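Local coordinates for Lmo2184 protein (PDB 5JOQ) that probably binds heme or another iron complex as the membrane-attached lipoprotein component of an ABC importer, at residues A[193-198]-A[281-286]. Numbering follows the deposited sequence. Where two conformers were deposited one is given.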
ATOM      1  N   LYS A 193       4.869 -26.792  -5.722  0.62 12.04           N
ATOM      2  CA  LYS A 193       5.478 -28.090  -6.011  0.62 12.66           C
ATOM      3  C   LYS A 193       5.147 -29.108  -4.928  0.62 12.77           C
ATOM      4  O   LYS A 193       4.783 -30.255  -5.216  0.62 14.44           O
ATOM      5  CB  LYS A 193       7.001 -27.935  -6.133  0.62 13.60           C
ATOM      6  CG  LYS A 193       7.742 -29.263  -6.467  0.62 15.87           C
ATOM      7  CD  LYS A 193       9.280 -29.084  -6.569  0.62 18.43           C
ATOM      8  CE  LYS A 193       9.968 -29.247  -5.201  0.62 20.84           C
ATOM      9  NZ  LYS A 193      11.486 -29.217  -5.242  0.62 21.96           N
ATOM     10  N   LEU A 194       5.329 -28.723  -3.668  1.00 12.19           N
ATOM     11  CA  LEU A 194       5.128 -29.663  -2.570  1.00 13.01           C
ATOM     12  C   LEU A 194       3.674 -30.096  -2.474  1.00 13.38           C
ATOM     13  O   LEU A 194       3.392 -31.238  -2.097  1.00 14.30           O
ATOM     14  CB  LEU A 194       5.575 -29.021  -1.261  1.00 15.45           C
ATOM     15  CG  LEU A 194       7.111 -28.794  -1.111  1.00 17.12           C
ATOM     16  CD1 LEU A 194       7.383 -27.956   0.138  1.00 17.46           C
ATOM     17  CD2 LEU A 194       7.897 -30.088  -1.035  1.00 17.75           C
ATOM     18  N   ALA A 195       2.743 -29.193  -2.793  1.00 12.80           N
ATOM     19  CA  ALA A 195       1.312 -29.531  -2.794  1.00 14.91           C
ATOM     20  C   ALA A 195       0.874 -30.250  -4.066  1.00 15.31           C
ATOM     21  O   ALA A 195      -0.329 -30.511  -4.253  1.00 17.33           O
ATOM     22  CB  ALA A 195       0.484 -28.260  -2.591  1.00 13.33           C
ATOM     23  N   GLY A 196       1.809 -30.592  -4.951  1.00 18.69           N
ATOM     24  CA  GLY A 196       1.492 -31.430  -6.089  1.00 18.41           C
ATOM     25  C   GLY A 196       1.217 -30.672  -7.372  1.00 17.88           C
ATOM     26  O   GLY A 196       1.067 -31.309  -8.417  1.00 23.65           O
ATOM     27  N   GLY A 197       1.182 -29.343  -7.332  1.00 14.00           N
ATOM     28  CA  GLY A 197       0.943 -28.576  -8.546  1.00 13.23           C
ATOM     29  C   GLY A 197       2.102 -28.703  -9.525  1.00 17.03           C
ATOM     30  O   GLY A 197       3.252 -28.806  -9.136  1.00 16.50           O
ATOM     31  N   GLU A 198       1.787 -28.672 -10.826  1.00 14.48           N
ATOM     32  CA  GLU A 198       2.785 -28.690 -11.898  1.00 15.45           C
ATOM     33  C   GLU A 198       2.921 -27.285 -12.496  1.00 11.79           C
ATOM     34  O   GLU A 198       2.034 -26.820 -13.212  1.00 14.12           O
ATOM     35  CB  GLU A 198       2.381 -29.700 -12.977  1.00 21.49           C
ATOM     36  CG  GLU A 198       3.290 -29.695 -14.188  1.00 26.20           C
ATOM     37  CD  GLU A 198       2.782 -30.619 -15.316  1.00 33.48           C
ATOM     38  OE1 GLU A 198       1.976 -31.547 -15.039  1.00 35.39           O
ATOM     39  OE2 GLU A 198       3.181 -30.400 -16.478  1.00 34.12           O
ATOM     40  N   LYS A 281      -0.995 -26.060   3.666  1.00 18.18           N
ATOM     41  CA  LYS A 281      -2.346 -26.605   3.791  1.00 15.82           C
ATOM     42  C   LYS A 281      -3.358 -25.759   3.025  1.00 18.79           C
ATOM     43  O   LYS A 281      -4.332 -26.285   2.460  1.00 17.32           O
ATOM     44  CB  LYS A 281      -2.746 -26.668   5.258  1.00 23.45           C
ATOM     45  CG  LYS A 281      -1.991 -27.694   6.084  1.00 36.33           C
ATOM     46  CD  LYS A 281      -2.347 -27.620   7.593  1.00 46.98           C
ATOM     47  CE  LYS A 281      -1.242 -28.283   8.453  1.00 53.55           C
ATOM     48  NZ  LYS A 281      -1.050 -27.659   9.811  1.00 52.21           N
ATOM     49  N   GLU A 282      -3.195 -24.435   3.072  1.00 15.84           N
ATOM     50  CA  GLU A 282      -4.057 -23.561   2.281  1.00 19.36           C
ATOM     51  C   GLU A 282      -3.813 -23.784   0.784  1.00 18.12           C
ATOM     52  O   GLU A 282      -4.761 -23.794  -0.016  1.00 19.37           O
ATOM     53  CB  GLU A 282      -3.813 -22.108   2.705  1.00 21.88           C
ATOM     54  CG  GLU A 282      -4.879 -21.139   2.324  1.00 36.15           C
ATOM     55  CD  GLU A 282      -6.247 -21.582   2.827  1.00 45.66           C
ATOM     56  OE1 GLU A 282      -6.376 -22.055   3.997  1.00 44.34           O
ATOM     57  OE2 GLU A 282      -7.175 -21.505   2.005  1.00 53.09           O
ATOM     58  N   MET A 283      -2.555 -24.041   0.397  1.00 15.65           N
ATOM     59  CA  MET A 283      -2.254 -24.330  -1.003  1.00 14.46           C
ATOM     60  C   MET A 283      -2.971 -25.583  -1.463  1.00 16.02           C
ATOM     61  O   MET A 283      -3.537 -25.621  -2.562  1.00 15.83           O
ATOM     62  CB  MET A 283      -0.738 -24.470  -1.201  1.00 15.98           C
ATOM     63  CG  MET A 283      -0.337 -24.688  -2.655  1.00 15.02           C
ATOM     64  SD  MET A 283      -0.669 -23.288  -3.726  1.00 15.66           S
ATOM     65  CE  MET A 283       0.450 -22.015  -3.070  1.00 11.56           C
ATOM     66  N   GLU A 284      -2.982 -26.616  -0.621  1.00 16.25           N
ATOM     67  CA  GLU A 284      -3.654 -27.859  -0.980  1.00 19.48           C
ATOM     68  C   GLU A 284      -5.145 -27.625  -1.199  1.00 20.81           C
ATOM     69  O   GLU A 284      -5.739 -28.205  -2.113  1.00 21.16           O
ATOM     70  CB  GLU A 284      -3.398 -28.918   0.102  1.00 22.03           C
ATOM     71  CG  GLU A 284      -3.956 -30.260  -0.249  1.00 27.31           C
ATOM     72  CD  GLU A 284      -3.895 -31.269   0.903  1.00 34.60           C
ATOM     73  OE1 GLU A 284      -3.196 -31.022   1.928  1.00 31.04           O
ATOM     74  OE2 GLU A 284      -4.573 -32.311   0.761  1.00 40.79           O
ATOM     75  N   LYS A 285      -5.764 -26.743  -0.399  1.00 23.05           N
ATOM     76  CA  LYS A 285      -7.186 -26.444  -0.578  1.00 23.55           C
ATOM     77  C   LYS A 285      -7.453 -25.781  -1.920  1.00 20.66           C
ATOM     78  O   LYS A 285      -8.415 -26.137  -2.617  1.00 22.79           O
ATOM     79  CB  LYS A 285      -7.689 -25.541   0.546  1.00 28.33           C
ATOM     80  CG  LYS A 285      -7.819 -26.234   1.893  1.00 39.28           C
ATOM     81  CD  LYS A 285      -8.360 -25.293   2.961  1.00 47.84           C
ATOM     82  CE  LYS A 285      -8.123 -25.878   4.349  1.00 55.21           C
ATOM     83  NZ  LYS A 285      -8.119 -24.821   5.401  1.00 60.16           N
ATOM     84  N   MET A 286      -6.607 -24.825  -2.298  1.00 18.50           N
ATOM     85  CA  MET A 286      -6.795 -24.116  -3.563  1.00 24.19           C
ATOM     86  C   MET A 286      -6.575 -25.019  -4.766  1.00 21.10           C
ATOM     87  O   MET A 286      -7.274 -24.891  -5.773  1.00 22.01           O
ATOM     88  CB  MET A 286      -5.831 -22.934  -3.629  1.00 21.38           C
ATOM     89  CG  MET A 286      -6.310 -21.730  -2.837  1.00 23.44           C
ATOM     90  SD  MET A 286      -5.127 -20.370  -2.910  1.00 24.03           S
ATOM     91  CE  MET A 286      -3.786 -21.002  -1.953  1.00 20.96           C
TER
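Ala195 meets Met283 where helix 187-194 ends in a Schellman motif beside helix 276-288, the last helix of this solute-binding protein. Lys193 belongs to the last helical turn, and its carbonyl O accepts the N-H of Gly196 at 3.0 Å. The side chain of Leu194 touches Leu280 of helix 276-288 and Lys158 of helix 140-161. Ala195 is the first residue to leave helical geometry. Its CB points at the partner helix, and its CA lies 5.5 Å from the CA of Glu284. Leu280 and Leu287 also touch this methyl, and the residue is buried. The carbonyl O of Ala195 is hydrogen-bonded to Tyr288 OH, a second tie to helix 276-288. Gly196 has a positive phi of 97° and is the C-prime residue. Gly197 completes the motif, with its N bonded to Val192 O. The chain then straightens, and Glu198 makes backbone hydrogen bonds with Pro167 and Val169, where strand 198-199 runs parallel to strand 168-173. On the other helix, Glu284 packs its side chain on Val157 and Val161. Met283 also touches Phe268, its chain bending at chi2 and chi3 beyond CG. With CG anti to the backbone N (chi1 -176°), Met283 presents this methylene to the methyl of Ala195, CB to Met283 CG, 3.7 Å.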